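PDB 6WYN: esterase Rv0045c from Mycobacterium tuberculosis, which hydrolyses carboxylic esters, preferring short, straight-chain alkyl esters, and probably takes part in ester or lipid metabolism, its physiological substrate being unknown. Local coordinates for residues L43-L48 / N94-D99; V65-V68 / I73-L76. All coordinates share one frame; numbering follows the deposited sequence.

The two contacts lie on the same side of the chain's centre, about 11 Å apart between their own centres. Contact 2 pairs strands 65-70 and 73-78, the hairpin at one margin of the central mixed sheet of the alpha/beta hydrolase fold. Contact 1 lies against this hairpin, and its segments bracket it in sequence: 43-48 leads into helix 49-55, while 94-99 follows strand 85-88 and runs into helix 99-105. A salt bridge joins the two contacts, Glu45 OE2 to Arg67 NH1 at 2.8 Å; His96 packs on Leu76 and Phe46 on Val65. The N-terminal loop is thereby fastened to sheet and post-strand loop together, away from the annotated sites.

Contact 1: L43-L48 / N94-D99; sequences LDEFAL and NAHTWD
Glu45 carries the polar side of this contact, reaching across to His96, while Phe46 adds a lighter touch on the same imidazole. The segment 43-48 folds into a type I turn from Asp44 to Ala47, and Asp44 OD2 accepts a hydrogen bond from the backbone N of Phe46 in an Asx turn. From within this turn the Glu45 side chain sets out with CG between the backbone N and the carbonyl carbon (chi1 77°), then runs extended. Its OE2 takes a nearly straight bond of 2.7 Å from His96 NE2. OE2 lies near the imidazole plane, and NE2 approaches it on the anti side, 24° out of the carboxylate plane. Carboxylate and ring planes are turned 49° apart.

At the other nitrogen, His96 ND1 donates to the syn lone pair of Asp99 OD2, also at 2.7 Å and in the ring plane. Held at both ring nitrogens by carboxylates, the imidazole is probably favoured in its protonated form, though the nearby Arg67 would work against this. Segment 94-99 follows strand 85-88 of the alpha/beta hydrolase fold, and Asn94 OD1 makes a second Asx turn there by accepting from His96 N.

Next along, Phe46 brings CE1 to 4.3 Å from His96 CE1, an oblique approach; Glu45 CG lies over the centre of one face of the Phe46 ring. Beyond the two segments, Arg67 is a second partner of Glu45 OE2, and His236 stacks on the His96 ring.

Contact 2: V65-V68 / I73-L76; sequences VERV and ISAL
Strands 65-68 and 73-76 run antiparallel, their axes 4.6 Å apart at closest and their directions at 176°. Val68 and Ala75 form the hydrogen-bonded pair: Val68 N donates to Ala75 O at 2.7 Å and Ala75 N returns a bond to Val68 O at 2.9 Å. Arg67 and Leu76 are the neighbouring non-hydrogen-bonded pair, where Arg67 CA makes a CA-H...O contact with Ala75 O. The two strands form a beta hairpin at the margin of the mixed sheet: strand 65-70 is outermost, and 73-78 lies between it and strand 109-112.

The side chains of Arg67 and Leu76 share one face of the sheet. With CG anti to the backbone N (chi1 -172°) and a bend at chi3, Arg67 leans across the neighbouring strand. Leu76 CD2 lies against one face of its guanidinium, 3.6 Å from NH1, while NH2 donates in the guanidinium plane to Ser74 OG at 3.0 Å. On the opposite face of the sheet, Val68 CG2 meets Ala75 CB at 4.0 Å.

Glu45 and Asp113 also form salt bridges with Arg67, at NH1 and NH2 respectively. These bonds and that to Ser74 hold the guanidinium at NH1 and NH2 while Leu76 backs its plane, which should restrict its rotation; the two carboxylates probably offset its positive charge.

Contact 1: L43-L48 / N94-D99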
loop_
_atom_site.group_PDB
_atom_site.type_symbol
_atom_site.label_atom_id
_atom_site.label_comp_id
_atom_site.label_asym_id
_atom_site.label_seq_id
_atom_site.Cartn_x
_atom_site.Cartn_y
_atom_site.Cartn_z
ATOM N N LEU A 43 11.991 -4.900 -20.036
ATOM C CA LEU A 43 12.493 -3.873 -19.090
ATOM C C LEU A 43 12.530 -4.454 -17.678
ATOM O O LEU A 43 11.572 -5.091 -17.254
ATOM C CB LEU A 43 11.603 -2.635 -19.147
ATOM C CG LEU A 43 12.357 -1.325 -19.046
ATOM C CD1 LEU A 43 13.504 -1.275 -20.056
ATOM C CD2 LEU A 43 11.410 -0.155 -19.250
ATOM N N ASP A 44 13.662 -4.290 -17.020
ATOM C CA ASP A 44 13.893 -4.679 -15.612
ATOM C C ASP A 44 12.989 -3.810 -14.717
ATOM O O ASP A 44 12.703 -2.647 -15.083
ATOM C CB ASP A 44 15.377 -4.502 -15.329
ATOM C CG ASP A 44 15.698 -4.466 -13.872
ATOM O OD1 ASP A 44 15.656 -5.547 -13.291
ATOM O OD2 ASP A 44 15.950 -3.364 -13.335
ATOM N N GLU A 45 12.615 -4.308 -13.538
ATOM C CA GLU A 45 11.640 -3.634 -12.661
ATOM C C GLU A 45 12.247 -2.367 -12.042
ATOM O O GLU A 45 11.478 -1.547 -11.520
ATOM C CB GLU A 45 11.082 -4.639 -11.654
ATOM C CG GLU A 45 11.979 -4.983 -10.490
ATOM C CD GLU A 45 11.223 -5.753 -9.403
ATOM O OE1 GLU A 45 11.777 -6.767 -8.886
ATOM O OE2 GLU A 45 10.067 -5.339 -9.076
ATOM N N PHE A 46 13.557 -2.184 -12.062
ATOM C CA PHE A 46 14.220 -0.967 -11.526
ATOM C C PHE A 46 14.596 0.018 -12.662
ATOM O O PHE A 46 15.200 1.048 -12.373
ATOM C CB PHE A 46 15.402 -1.398 -10.656
ATOM C CG PHE A 46 15.006 -2.375 -9.579
ATOM C CD1 PHE A 46 13.983 -2.061 -8.690
ATOM C CD2 PHE A 46 15.655 -3.600 -9.449
ATOM C CE1 PHE A 46 13.567 -2.977 -7.737
ATOM C CE2 PHE A 46 15.293 -4.489 -8.446
ATOM C CZ PHE A 46 14.259 -4.169 -7.602
ATOM N N ALA A 47 14.179 -0.213 -13.891
ATOM C CA ALA A 47 14.619 0.605 -15.048
ATOM C C ALA A 47 14.019 2.030 -15.000
ATOM O O ALA A 47 14.567 2.895 -15.664
ATOM C CB ALA A 47 14.231 -0.097 -16.322
ATOM N N LEU A 48 12.916 2.291 -14.291
ATOM C CA LEU A 48 12.254 3.629 -14.317
ATOM C C LEU A 48 12.556 4.434 -13.070
ATOM O O LEU A 48 11.853 5.434 -12.846
ATOM C CB LEU A 48 10.752 3.425 -14.466
ATOM C CG LEU A 48 10.374 2.689 -15.739
ATOM C CD1 LEU A 48 8.876 2.483 -15.806
ATOM C CD2 LEU A 48 10.896 3.454 -16.969
ATOM N N ASN A 94 0.824 -2.584 -5.545
ATOM C CA ASN A 94 1.980 -3.412 -5.189
ATOM C C ASN A 94 3.005 -2.506 -4.530
ATOM O O ASN A 94 2.777 -1.285 -4.446
ATOM C CB ASN A 94 2.540 -4.170 -6.396
ATOM C CG ASN A 94 3.149 -3.243 -7.409
ATOM O OD1 ASN A 94 4.355 -2.951 -7.330
ATOM N ND2 ASN A 94 2.321 -2.777 -8.338
ATOM N N ALA A 95 4.089 -3.105 -4.076
ATOM C CA ALA A 95 5.185 -2.422 -3.374
ATOM C C ALA A 95 5.711 -1.192 -4.139
ATOM O O ALA A 95 6.230 -0.279 -3.487
ATOM C CB ALA A 95 6.277 -3.416 -3.114
ATOM N N HIS A 96 5.695 -1.228 -5.471
ATOM C CA HIS A 96 6.275 -0.153 -6.308
ATOM C C HIS A 96 5.485 1.154 -6.123
ATOM O O HIS A 96 6.041 2.215 -6.481
ATOM C CB HIS A 96 6.307 -0.522 -7.792
ATOM C CG HIS A 96 7.455 -1.391 -8.181
ATOM N ND1 HIS A 96 8.709 -0.883 -8.361
ATOM C CD2 HIS A 96 7.530 -2.723 -8.451
ATOM C CE1 HIS A 96 9.530 -1.853 -8.739
ATOM N NE2 HIS A 96 8.831 -2.991 -8.788
ATOM N N THR A 97 4.261 1.103 -5.573
ATOM C CA THR A 97 3.466 2.327 -5.284
ATOM C C THR A 97 4.335 3.245 -4.425
ATOM O O THR A 97 4.174 4.473 -4.479
ATOM C CB THR A 97 2.117 2.016 -4.604
ATOM O OG1 THR A 97 1.263 3.163 -4.673
ATOM C CG2 THR A 97 2.260 1.656 -3.150
ATOM N N TRP A 98 5.225 2.685 -3.629
ATOM C CA TRP A 98 6.038 3.493 -2.691
ATOM C C TRP A 98 7.344 4.028 -3.285
ATOM O O TRP A 98 8.022 4.736 -2.546
ATOM C CB TRP A 98 6.318 2.713 -1.434
ATOM C CG TRP A 98 5.102 2.257 -0.737
ATOM C CD1 TRP A 98 4.580 0.993 -0.695
ATOM C CD2 TRP A 98 4.221 3.100 0.003
ATOM N NE1 TRP A 98 3.486 0.976 0.120
ATOM C CE2 TRP A 98 3.204 2.262 0.514
ATOM C CE3 TRP A 98 4.206 4.466 0.294
ATOM C CZ2 TRP A 98 2.167 2.762 1.289
ATOM C CZ3 TRP A 98 3.171 4.956 1.047
ATOM C CH2 TRP A 98 2.209 4.102 1.594
ATOM N N ASP A 99 7.705 3.696 -4.522
ATOM C CA ASP A 99 9.049 4.007 -5.087
ATOM C C ASP A 99 9.382 5.503 -4.885
ATOM O O ASP A 99 10.492 5.841 -4.458
ATOM C CB ASP A 99 9.121 3.609 -6.559
ATOM C CG ASP A 99 9.114 2.115 -6.845
ATOM O OD1 ASP A 99 9.127 1.299 -5.852
ATOM O OD2 ASP A 99 9.066 1.777 -8.067
#

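Contact 2: V65-V68 / I73-L76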
loop_
_atom_site.group_PDB
_atom_site.type_symbol
_atom_site.label_atom_id
_atom_site.label_comp_id
_atom_site.label_asym_id
_atom_site.label_seq_id
_atom_site.Cartn_x
_atom_site.Cartn_y
_atom_site.Cartn_z
ATOM N N VAL A 65 18.429 -1.153 -4.348
ATOM C CA VAL A 65 17.143 -1.845 -4.086
ATOM C C VAL A 65 17.239 -3.252 -4.685
ATOM O O VAL A 65 17.833 -3.410 -5.745
ATOM C CB VAL A 65 15.942 -1.012 -4.594
ATOM C CG1 VAL A 65 16.089 -0.629 -6.063
ATOM C CG2 VAL A 65 14.593 -1.729 -4.366
ATOM N N GLU A 66 16.612 -4.233 -4.036
ATOM C CA GLU A 66 16.496 -5.589 -4.598
ATOM C C GLU A 66 15.189 -6.192 -4.100
ATOM O O GLU A 66 14.674 -5.748 -3.049
ATOM C CB GLU A 66 17.729 -6.425 -4.211
ATOM C CG GLU A 66 17.931 -6.603 -2.730
ATOM C CD GLU A 66 19.167 -7.433 -2.364
ATOM O OE1 GLU A 66 20.036 -7.617 -3.227
ATOM O OE2 GLU A 66 19.254 -7.906 -1.242
ATOM N N ARG A 67 14.676 -7.150 -4.842
ATOM C CA ARG A 67 13.506 -7.941 -4.444
ATOM C C ARG A 67 13.973 -9.026 -3.466
ATOM O O ARG A 67 15.048 -9.657 -3.684
ATOM C CB ARG A 67 12.817 -8.522 -5.676
ATOM C CG ARG A 67 11.503 -9.189 -5.343
ATOM C CD ARG A 67 10.620 -9.335 -6.547
ATOM N NE ARG A 67 10.035 -8.053 -6.974
ATOM C CZ ARG A 67 8.988 -7.428 -6.409
ATOM N NH1 ARG A 67 8.537 -6.301 -6.946
ATOM N NH2 ARG A 67 8.344 -7.945 -5.371
ATOM N N VAL A 68 13.220 -9.210 -2.386
ATOM C CA VAL A 68 13.444 -10.319 -1.420
ATOM C C VAL A 68 12.156 -11.159 -1.325
ATOM O O VAL A 68 11.048 -10.686 -1.742
ATOM C CB VAL A 68 13.964 -9.830 -0.059
ATOM C CG1 VAL A 68 15.308 -9.122 -0.162
ATOM C CG2 VAL A 68 12.976 -8.926 0.650
ATOM N N ILE A 73 5.456 -14.283 0.694
ATOM C CA ILE A 73 5.623 -12.790 0.672
ATOM C C ILE A 73 6.879 -12.384 -0.122
ATOM O O ILE A 73 7.987 -12.810 0.246
ATOM C CB ILE A 73 5.707 -12.219 2.091
ATOM C CG1 ILE A 73 4.447 -12.570 2.891
ATOM C CG2 ILE A 73 5.943 -10.695 2.032
ATOM C CD1 ILE A 73 3.176 -12.187 2.177
ATOM N N SER A 74 6.690 -11.525 -1.125
ATOM C CA SER A 74 7.765 -10.808 -1.838
ATOM C C SER A 74 7.805 -9.362 -1.326
ATOM O O SER A 74 6.751 -8.873 -0.855
ATOM C CB SER A 74 7.545 -10.892 -3.309
ATOM O OG SER A 74 8.746 -10.534 -3.970
ATOM N N ALA A 75 8.966 -8.711 -1.374
ATOM C CA ALA A 75 9.121 -7.321 -0.926
ATOM C C ALA A 75 10.270 -6.694 -1.701
ATOM O O ALA A 75 11.103 -7.467 -2.299
ATOM C CB ALA A 75 9.326 -7.223 0.556
ATOM N N LEU A 76 10.255 -5.366 -1.769
ATOM C CA LEU A 76 11.438 -4.574 -2.212
ATOM C C LEU A 76 12.170 -4.071 -0.985
ATOM O O LEU A 76 11.546 -3.425 -0.115
ATOM C CB LEU A 76 10.963 -3.421 -3.089
ATOM C CG LEU A 76 10.293 -3.829 -4.386
ATOM C CD1 LEU A 76 9.834 -2.609 -5.158
ATOM C CD2 LEU A 76 11.236 -4.667 -5.226
#